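Local coordinates for Thiol:disulfide interchange protein DsbA (Neisseria meningitidis MC58, PDB 3HZ8) that probably acts as a periplasmic thiol-disulfide oxidoreductase of the DsbA subfamily, helping to form disulfide bonds in other proteins, at residues Tyr11-Asn16 / Gly161-Val166; Phe32-Pro37 / Ser93-Ala98; Val111-Leu116 / Ala129-Pro134. The protein carries 1 engineered substitution. All coordinates share one frame; numbering follows the deposited sequence.

Contact 1 of 3, residues Tyr11-Asn16 / Gly161-Val166; sequences YTVLAN and GGKYKV
Tyr11-Val13 and Tyr164-Val166 run antiparallel, their axes 4.6 Å apart at closest approach and their N-to-C directions at 151°, so that Thr12 and Lys165 form a hydrogen-bonded pair between the non-hydrogen-bonded pairs Tyr11-Val166 and Val13-Tyr164. This is the outer edge of the mixed sheet of the thioredoxin fold, with strand 11-13 added beside strand 164-166. Thr12 N donates to Lys165 O at 2.9 Å, in the carbonyl plane, and Lys165 N returns a bond to Thr12 O at 2.8 Å. Beyond the strand ends, Leu14 N reaches Lys163 O in a nearly straight bond of 2.8 Å. Lys163 and Tyr164 both face Val160 on the other side, a classic beta bulge, while Gly162 enters it with positive phi.

The two tyrosines run next to each other off the face they share with Val13. Their planes are nearly perpendicular, at 85°, yet the approach is oblique, with Tyr11 CE1 3.8 Å from Tyr164 CD1. Val13 CG2 comes to the edge of the Tyr164 ring, in its plane, and Lys163 CG covers one face, 3.5 Å above the ring plane and over its centre. The phenol is therefore bordered on several sides, and its OH is bonded to Glu188 of helix 171-191.

On the opposite face of the sheet, which carries Thr12 and Lys165, Lys165 CG is anti to its own N (chi1 178°) and the extended chain runs alongside Thr12 before its amino end departs from the strand pair. Thr12 OG1 is hydrogen-bonded to Glu167 and sits 3.5 Å from Lys165 CB, while Leu14 CD1 lies 3.7 Å from Gly162 O.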
loop_
_atom_site.group_PDB
_atom_site.type_symbol
_atom_site.label_atom_id
_atom_site.label_comp_id
_atom_site.label_asym_id
_atom_site.label_seq_id
_atom_site.Cartn_x
_atom_site.Cartn_y
_atom_site.Cartn_z
ATOM N N TYR A 11 15.884 1.600 -10.038
ATOM C CA TYR A 11 15.693 1.237 -8.634
ATOM C C TYR A 11 16.818 1.789 -7.797
ATOM O O TYR A 11 17.899 2.124 -8.311
ATOM C CB TYR A 11 15.579 -0.283 -8.446
ATOM C CG TYR A 11 16.912 -1.028 -8.410
ATOM C CD1 TYR A 11 17.491 -1.423 -7.194
ATOM C CD2 TYR A 11 17.592 -1.357 -9.592
ATOM C CE1 TYR A 11 18.702 -2.122 -7.164
ATOM C CE2 TYR A 11 18.799 -2.047 -9.562
ATOM C CZ TYR A 11 19.355 -2.423 -8.343
ATOM O OH TYR A 11 20.553 -3.121 -8.296
ATOM N N THR A 12 16.556 1.895 -6.498
ATOM C CA THR A 12 17.593 2.222 -5.529
ATOM C C THR A 12 17.491 1.261 -4.354
ATOM O O THR A 12 16.515 0.510 -4.237
ATOM C CB THR A 12 17.485 3.675 -5.026
ATOM O OG1 THR A 12 16.158 3.913 -4.545
ATOM C CG2 THR A 12 17.832 4.674 -6.139
ATOM N N VAL A 13 18.522 1.265 -3.508
ATOM C CA VAL A 13 18.571 0.351 -2.357
ATOM C C VAL A 13 18.429 1.133 -1.060
ATOM O O VAL A 13 19.139 2.116 -0.839
ATOM C CB VAL A 13 19.884 -0.492 -2.312
ATOM C CG1 VAL A 13 19.826 -1.553 -1.188
ATOM C CG2 VAL A 13 20.136 -1.173 -3.658
ATOM N N LEU A 14 17.513 0.686 -0.199
ATOM C CA LEU A 14 17.283 1.373 1.070
ATOM C C LEU A 14 18.488 1.253 1.998
ATOM O O LEU A 14 19.174 0.219 2.005
ATOM C CB LEU A 14 16.054 0.811 1.788
ATOM C CG LEU A 14 14.661 1.023 1.201
ATOM C CD1 LEU A 14 13.616 0.595 2.235
ATOM C CD2 LEU A 14 14.420 2.440 0.672
ATOM N N ALA A 15 18.712 2.304 2.794
ATOM C CA ALA A 15 19.788 2.314 3.784
ATOM C C ALA A 15 19.538 1.308 4.902
ATOM O O ALA A 15 20.479 0.737 5.466
ATOM C CB ALA A 15 19.972 3.713 4.381
ATOM N N ASN A 16 18.262 1.116 5.218
ATOM C CA ASN A 16 17.803 0.258 6.295
ATOM C C ASN A 16 16.592 -0.504 5.786
ATOM O O ASN A 16 15.573 0.104 5.450
ATOM C CB ASN A 16 17.417 1.092 7.513
ATOM C CG ASN A 16 17.068 0.245 8.715
ATOM O OD1 ASN A 16 17.552 -0.887 8.867
ATOM N ND2 ASN A 16 16.229 0.800 9.602
ATOM N N GLY A 161 10.929 -6.656 -1.593
ATOM C CA GLY A 161 11.872 -7.444 -0.798
ATOM C C GLY A 161 12.428 -6.708 0.403
ATOM O O GLY A 161 13.516 -7.046 0.883
ATOM N N GLY A 162 11.703 -5.687 0.869
ATOM C CA GLY A 162 12.151 -4.867 1.996
ATOM C C GLY A 162 13.281 -3.887 1.709
ATOM O O GLY A 162 13.597 -3.042 2.545
ATOM N N LYS A 163 13.902 -3.975 0.533
ATOM C CA LYS A 163 15.137 -3.206 0.314
ATOM C C LYS A 163 15.285 -2.463 -1.018
ATOM O O LYS A 163 16.160 -1.619 -1.128
ATOM C CB LYS A 163 16.364 -4.112 0.506
ATOM C CG LYS A 163 16.469 -5.232 -0.523
ATOM C CD LYS A 163 17.636 -6.190 -0.278
ATOM C CE LYS A 163 19.001 -5.495 -0.315
ATOM N NZ LYS A 163 20.152 -6.455 -0.049
ATOM N N TYR A 164 14.469 -2.791 -2.019
ATOM C CA TYR A 164 14.638 -2.213 -3.357
ATOM C C TYR A 164 13.492 -1.274 -3.697
ATOM O O TYR A 164 12.362 -1.715 -3.886
ATOM C CB TYR A 164 14.756 -3.312 -4.423
ATOM C CG TYR A 164 15.921 -4.254 -4.188
ATOM C CD1 TYR A 164 17.223 -3.781 -4.098
ATOM C CD2 TYR A 164 15.711 -5.621 -4.074
ATOM C CE1 TYR A 164 18.301 -4.649 -3.894
ATOM C CE2 TYR A 164 16.780 -6.501 -3.871
ATOM C CZ TYR A 164 18.067 -6.005 -3.775
ATOM O OH TYR A 164 19.122 -6.860 -3.549
ATOM N N LYS A 165 13.796 0.019 -3.780
ATOM C CA LYS A 165 12.797 1.028 -4.092
ATOM C C LYS A 165 12.688 1.172 -5.601
ATOM O O LYS A 165 13.705 1.367 -6.273
ATOM C CB LYS A 165 13.189 2.378 -3.474
ATOM C CG LYS A 165 12.210 3.522 -3.783
ATOM C CD LYS A 165 12.612 4.813 -3.077
ATOM C CE LYS A 165 11.738 5.950 -3.544
ATOM N NZ LYS A 165 12.035 7.218 -2.837
ATOM N N VAL A 166 11.464 1.071 -6.119
ATOM C CA VAL A 166 11.213 1.291 -7.539
ATOM C C VAL A 166 11.313 2.781 -7.860
ATOM O O VAL A 166 10.715 3.603 -7.180
ATOM C CB VAL A 166 9.818 0.783 -7.939
ATOM C CG1 VAL A 166 9.560 1.039 -9.421
ATOM C CG2 VAL A 166 9.693 -0.696 -7.621
#

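Contact 2 of 3, residues Phe32-Pro37 / Ser93-Ala98; sequences FGYFCP and SHIFDA
Phe32-Pro37 leaves the end of strand 26-32, makes a type I beta turn from Gly33 to Cys36 and enters helix 37-50 with Cys36 as N-cap; Ser93-Ala98 is one stretch of helix 88-101, and the two backbones come closest at Tyr34 and Phe96, whose CA atoms are 5.5 Å apart. The turn carries the first cysteine of the CxxC redox motif, Cys36, which forms a disulfide with Cys39, so the contact includes the backbone leading into the redox disulfide.

Tyr34 is the middle layer of a sandwich. Ile95 CG2 stands over one face of its ring, 3.4 Å from the centroid and 17° off the normal, close enough to count as a CH-pi contact; CG2 lies anti to the isoleucine N, and the other branch carries CD1 toward the phenol end. Phe32 CE1 rests 3.5 Å above the opposite face, over its centre. Held from both faces, the tyrosine turns an edge to the face of Phe96 in a T-shaped pair, with centroids 5.4 Å apart and planes at 67°.

Phe96, in turn, reaches back to the loop backbone. Its CE1 approaches Gly33 O at 3.3 Å, with the oxygen at the ring edge near its plane, and CD1 lies 3.5 Å from Tyr34 O. The CZ end meets Phe32 CD1 at 3.9 Å, obliquely.

Outside the pair, Tyr34 OH is hydrogen-bonded to Asn92, and His63 packs edge-to-face with Phe32. Helix 71-83 touches Phe32, Tyr34 and Ile95, while Cys39, Ala40 and Glu43 of helix 37-50 meet Phe96, placing these aromatics between helices 71-83 and 88-101, the active-site helix and the C-terminal end of strand 26-32.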
loop_
_atom_site.group_PDB
_atom_site.type_symbol
_atom_site.label_atom_id
_atom_site.label_comp_id
_atom_site.label_asym_id
_atom_site.label_seq_id
_atom_site.Cartn_x
_atom_site.Cartn_y
_atom_site.Cartn_z
ATOM N N PHE A 32 1.214 4.733 0.441
ATOM C CA PHE A 32 0.285 5.553 -0.330
ATOM C C PHE A 32 -0.483 6.457 0.621
ATOM O O PHE A 32 -0.351 6.350 1.845
ATOM C CB PHE A 32 -0.714 4.667 -1.111
ATOM C CG PHE A 32 -1.746 3.994 -0.227
ATOM C CD1 PHE A 32 -3.045 4.503 -0.147
ATOM C CD2 PHE A 32 -1.407 2.895 0.562
ATOM C CE1 PHE A 32 -3.996 3.919 0.693
ATOM C CE2 PHE A 32 -2.346 2.307 1.423
ATOM C CZ PHE A 32 -3.644 2.815 1.486
ATOM N N GLY A 33 -1.291 7.347 0.055
ATOM C CA GLY A 33 -2.300 8.068 0.837
ATOM C C GLY A 33 -3.570 8.103 0.011
ATOM O O GLY A 33 -3.505 8.176 -1.221
ATOM N N TYR A 34 -4.728 8.059 0.668
ATOM C CA TYR A 34 -6.001 8.116 -0.069
ATOM C C TYR A 34 -6.282 9.509 -0.694
ATOM O O TYR A 34 -7.118 9.635 -1.591
ATOM C CB TYR A 34 -7.164 7.705 0.833
ATOM C CG TYR A 34 -7.284 6.224 1.081
ATOM C CD1 TYR A 34 -7.398 5.322 0.019
ATOM C CD2 TYR A 34 -7.334 5.724 2.377
ATOM C CE1 TYR A 34 -7.556 3.946 0.244
ATOM C CE2 TYR A 34 -7.486 4.351 2.614
ATOM C CZ TYR A 34 -7.587 3.462 1.543
ATOM O OH TYR A 34 -7.751 2.103 1.789
ATOM N N PHE A 35 -5.572 10.534 -0.230
ATOM C CA PHE A 35 -5.722 11.917 -0.748
ATOM C C PHE A 35 -4.898 12.154 -2.002
ATOM O O PHE A 35 -4.908 13.251 -2.548
ATOM C CB PHE A 35 -5.195 12.900 0.301
ATOM C CG PHE A 35 -3.850 12.492 0.853
ATOM C CD1 PHE A 35 -2.703 12.596 0.063
ATOM C CD2 PHE A 35 -3.730 11.948 2.136
ATOM C CE1 PHE A 35 -1.457 12.187 0.529
ATOM C CE2 PHE A 35 -2.494 11.527 2.604
ATOM C CZ PHE A 35 -1.352 11.643 1.804
ATOM N N CYS A 36 -4.132 11.143 -2.416
ATOM C CA CYS A 36 -3.022 11.308 -3.354
ATOM C C CYS A 36 -3.425 10.984 -4.811
ATOM O O CYS A 36 -3.667 9.823 -5.143
ATOM C CB CYS A 36 -1.866 10.419 -2.839
ATOM S SG CYS A 36 -0.531 9.953 -3.960
ATOM N N PRO A 37 -3.512 12.016 -5.684
ATOM C CA PRO A 37 -3.909 11.710 -7.059
ATOM C C PRO A 37 -3.031 10.716 -7.810
ATOM O O PRO A 37 -3.562 9.863 -8.523
ATOM C CB PRO A 37 -3.906 13.083 -7.745
ATOM C CG PRO A 37 -4.173 14.041 -6.622
ATOM C CD PRO A 37 -3.359 13.474 -5.487
ATOM N N SER A 93 -10.779 1.581 -4.782
ATOM C CA SER A 93 -11.407 2.295 -5.881
ATOM C C SER A 93 -12.430 3.306 -5.366
ATOM O O SER A 93 -12.361 4.477 -5.728
ATOM C CB SER A 93 -12.084 1.320 -6.845
ATOM O OG SER A 93 -12.628 2.030 -7.941
ATOM N N HIS A 94 -13.347 2.833 -4.517
ATOM C CA HIS A 94 -14.392 3.672 -3.906
ATOM C C HIS A 94 -13.793 4.811 -3.065
ATOM O O HIS A 94 -14.227 5.951 -3.144
ATOM C CB HIS A 94 -15.351 2.813 -3.063
ATOM C CG HIS A 94 -16.528 2.289 -3.826
ATOM N ND1 HIS A 94 -17.806 2.257 -3.304
ATOM C CD2 HIS A 94 -16.621 1.803 -5.084
ATOM C CE1 HIS A 94 -18.632 1.761 -4.210
ATOM N NE2 HIS A 94 -17.937 1.477 -5.299
ATOM N N ILE A 95 -12.770 4.502 -2.280
ATOM C CA ILE A 95 -12.186 5.502 -1.379
ATOM C C ILE A 95 -11.386 6.567 -2.113
ATOM O O ILE A 95 -11.495 7.753 -1.812
ATOM C CB ILE A 95 -11.338 4.831 -0.283
ATOM C CG1 ILE A 95 -12.229 3.948 0.593
ATOM C CG2 ILE A 95 -10.641 5.874 0.597
ATOM C CD1 ILE A 95 -11.500 2.871 1.339
ATOM N N PHE A 96 -10.559 6.145 -3.070
ATOM C CA PHE A 96 -9.849 7.118 -3.883
ATOM C C PHE A 96 -10.817 8.049 -4.605
ATOM O O PHE A 96 -10.566 9.240 -4.663
ATOM C CB PHE A 96 -8.926 6.456 -4.911
ATOM C CG PHE A 96 -7.584 6.054 -4.363
ATOM C CD1 PHE A 96 -6.712 6.993 -3.814
ATOM C CD2 PHE A 96 -7.191 4.736 -4.417
ATOM C CE1 PHE A 96 -5.469 6.595 -3.339
ATOM C CE2 PHE A 96 -5.954 4.335 -3.931
ATOM C CZ PHE A 96 -5.101 5.268 -3.391
ATOM N N ASP A 97 -11.907 7.500 -5.150
ATOM C CA ASP A 97 -12.905 8.342 -5.829
ATOM C C ASP A 97 -13.501 9.362 -4.852
ATOM O O ASP A 97 -13.484 10.562 -5.112
ATOM C CB ASP A 97 -14.017 7.526 -6.498
ATOM C CG ASP A 97 -14.943 8.406 -7.316
ATOM O OD1 ASP A 97 -16.030 8.759 -6.814
ATOM O OD2 ASP A 97 -14.558 8.800 -8.432
ATOM N N ALA A 98 -13.980 8.876 -3.710
ATOM C CA ALA A 98 -14.547 9.746 -2.675
ATOM C C ALA A 98 -13.618 10.892 -2.257
ATOM O O ALA A 98 -14.050 12.035 -2.149
ATOM C CB ALA A 98 -14.936 8.927 -1.472
#

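Contact 3 of 3, residues Val111-Leu116 / Ala129-Pro134; sequences VLKKWL and AAYESP
Leu112 and Tyr131 make the closest approach between 111-116 and 129-134, Leu112 CD2 lying 3.6 Å from Tyr131 CE1. Both side chains leave with CG anti to their own backbone N, Leu112 with chi1 175° and Tyr131 with chi1 178°, which directs the leucine methyl and the phenol ring toward each other; they meet obliquely. Leu116, one helical turn beyond Leu112, has CG beside the backbone N and anti to the carbonyl carbon (chi1 -78°) and brings CD1 to within 4.4 Å of Tyr131 CB, near the base of the ring.

The backbones stay well separated, with Lys113 CA and Tyr131 CA 8.5 Å apart, so side chains alone bridge the gap. Helices 109-118 and 124-132 are successive in the chain, part of the helical domain inserted in the thioredoxin fold of DsbA proteins. Tyr131 also reaches helix 71-83, where its ring meets Arg75 in a cation-pi contact.

On the more exposed side, the bent chain of Lys113 passes the phenol, CG 4.5 Å from Tyr131 CE2, and its CD comes within 4.2 Å of Glu132 OE1. The charged ends do not close into a salt bridge, NZ being 5.5 Å from Glu132 OE2; NZ instead makes a long, weak ion pair with Glu110. Farther along the second segment, Ser133 OG donates to Ala130 O at 2.6 Å, and that carbonyl also accepts from Ser133 N.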
loop_
_atom_site.group_PDB
_atom_site.type_symbol
_atom_site.label_atom_id
_atom_site.label_comp_id
_atom_site.label_asym_id
_atom_site.label_seq_id
_atom_site.Cartn_x
_atom_site.Cartn_y
_atom_site.Cartn_z
ATOM N N VAL A 111 -17.746 11.892 9.467
ATOM C CA VAL A 111 -18.007 11.772 8.026
ATOM C C VAL A 111 -17.704 10.352 7.527
ATOM O O VAL A 111 -18.499 9.749 6.797
ATOM C CB VAL A 111 -17.194 12.813 7.222
ATOM C CG1 VAL A 111 -17.351 12.599 5.721
ATOM C CG2 VAL A 111 -17.640 14.220 7.593
ATOM N N LEU A 112 -16.565 9.810 7.951
ATOM C CA LEU A 112 -16.131 8.483 7.526
ATOM C C LEU A 112 -17.103 7.382 7.950
ATOM O O LEU A 112 -17.438 6.502 7.159
ATOM C CB LEU A 112 -14.729 8.185 8.067
ATOM C CG LEU A 112 -14.226 6.767 7.781
ATOM C CD1 LEU A 112 -14.163 6.538 6.281
ATOM C CD2 LEU A 112 -12.868 6.560 8.404
ATOM N N LYS A 113 -17.553 7.427 9.200
ATOM C CA LYS A 113 -18.410 6.350 9.704
ATOM C C LYS A 113 -19.763 6.296 8.984
ATOM O O LYS A 113 -20.249 5.211 8.647
ATOM C CB LYS A 113 -18.590 6.435 11.226
ATOM C CG LYS A 113 -17.275 6.145 11.984
ATOM C CD LYS A 113 -17.446 6.184 13.510
ATOM C CE LYS A 113 -17.681 7.611 13.996
ATOM N NZ LYS A 113 -17.258 7.823 15.424
ATOM N N LYS A 114 -20.360 7.459 8.731
ATOM C CA LYS A 114 -21.602 7.537 7.958
ATOM C C LYS A 114 -21.384 7.007 6.541
ATOM O O LYS A 114 -22.173 6.204 6.047
ATOM C CB LYS A 114 -22.145 8.976 7.929
ATOM C CG LYS A 114 -23.363 9.196 7.030
ATOM C CD LYS A 114 -23.616 10.684 6.781
ATOM C CE LYS A 114 -24.824 10.927 5.880
ATOM N NZ LYS A 114 -24.574 10.531 4.466
ATOM N N TRP A 115 -20.304 7.461 5.902
ATOM C CA TRP A 115 -19.957 7.024 4.548
ATOM C C TRP A 115 -19.769 5.499 4.478
ATOM O O TRP A 115 -20.319 4.825 3.590
ATOM C CB TRP A 115 -18.699 7.767 4.068
ATOM C CG TRP A 115 -18.339 7.496 2.633
ATOM C CD1 TRP A 115 -18.834 8.125 1.530
ATOM C CD2 TRP A 115 -17.397 6.526 2.156
ATOM N NE1 TRP A 115 -18.268 7.595 0.392
ATOM C CE2 TRP A 115 -17.382 6.613 0.748
ATOM C CE3 TRP A 115 -16.563 5.593 2.782
ATOM C CZ2 TRP A 115 -16.558 5.803 -0.043
ATOM C CZ3 TRP A 115 -15.754 4.773 1.989
ATOM C CH2 TRP A 115 -15.763 4.888 0.596
ATOM N N LEU A 116 -19.011 4.949 5.422
ATOM C CA LEU A 116 -18.772 3.508 5.431
ATOM C C LEU A 116 -20.081 2.729 5.561
ATOM O O LEU A 116 -20.290 1.737 4.861
ATOM C CB LEU A 116 -17.812 3.108 6.546
ATOM C CG LEU A 116 -16.328 3.363 6.306
ATOM C CD1 LEU A 116 -15.551 2.983 7.572
ATOM C CD2 LEU A 116 -15.836 2.555 5.096
ATOM N N ALA A 129 -17.070 -1.953 11.087
ATOM C CA ALA A 129 -16.765 -2.767 12.266
ATOM C C ALA A 129 -15.264 -2.907 12.500
ATOM O O ALA A 129 -14.799 -2.828 13.629
ATOM C CB ALA A 129 -17.425 -4.145 12.164
ATOM N N ALA A 130 -14.523 -3.111 11.414
ATOM C CA ALA A 130 -13.070 -3.179 11.487
ATOM C C ALA A 130 -12.476 -1.854 11.967
ATOM O O ALA A 130 -11.545 -1.859 12.771
ATOM C CB ALA A 130 -12.475 -3.575 10.137
ATOM N N TYR A 131 -13.012 -0.733 11.470
ATOM C CA TYR A 131 -12.565 0.587 11.899
ATOM C C TYR A 131 -12.749 0.753 13.407
ATOM O O TYR A 131 -11.896 1.314 14.088
ATOM C CB TYR A 131 -13.303 1.708 11.144
ATOM C CG TYR A 131 -12.893 3.103 11.592
ATOM C CD1 TYR A 131 -11.869 3.801 10.937
ATOM C CD2 TYR A 131 -13.502 3.715 12.694
ATOM C CE1 TYR A 131 -11.488 5.070 11.360
ATOM C CE2 TYR A 131 -13.121 4.980 13.119
ATOM C CZ TYR A 131 -12.114 5.650 12.447
ATOM O OH TYR A 131 -11.737 6.900 12.874
ATOM N N GLU A 132 -13.858 0.236 13.923
ATOM C CA GLU A 132 -14.170 0.405 15.333
ATOM C C GLU A 132 -13.444 -0.588 16.243
ATOM O O GLU A 132 -13.518 -0.475 17.465
ATOM C CB GLU A 132 -15.683 0.373 15.549
ATOM C CG GLU A 132 -16.375 1.540 14.845
ATOM C CD GLU A 132 -17.417 2.242 15.702
ATOM O OE1 GLU A 132 -18.529 2.477 15.189
ATOM O OE2 GLU A 132 -17.127 2.550 16.884
ATOM N N SER A 133 -12.726 -1.538 15.645
ATOM C CA SER A 133 -12.011 -2.566 16.402
ATOM C C SER A 133 -10.620 -2.101 16.841
ATOM O O SER A 133 -9.994 -1.271 16.170
ATOM C CB SER A 133 -11.893 -3.847 15.573
ATOM O OG SER A 133 -10.935 -3.685 14.542
ATOM N N PRO A 134 -10.105 -2.659 17.956
ATOM C CA PRO A 134 -8.760 -2.280 18.373
ATOM C C PRO A 134 -7.664 -2.649 17.357
ATOM O O PRO A 134 -6.653 -1.962 17.341
ATOM C CB PRO A 134 -8.552 -3.070 19.674
ATOM C CG PRO A 134 -9.926 -3.406 20.138
ATOM C CD PRO A 134 -10.719 -3.617 18.894
#

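Contact 2 holds the redox-active Cys36, paired with Cys39, while the other two lie in different parts of the fold. Contact 1, at the sheet edge, has its centre about 25 Å from that of contact 2, with nearest atoms about 11 Å apart. Contact 3, in the helical region, is closer, its centre about 16 Å from that of contact 2, and the two touch: Trp115 CH2 is 3.7 Å from Ile95 CG1 and Trp115 CZ2 is 3.8 Å from Ala98 CB. Ile95 thus packs on Tyr34 and on Trp115. Contacts 1 and 3 lie about 34 Å apart between centres, on opposite sides of the chain's centre.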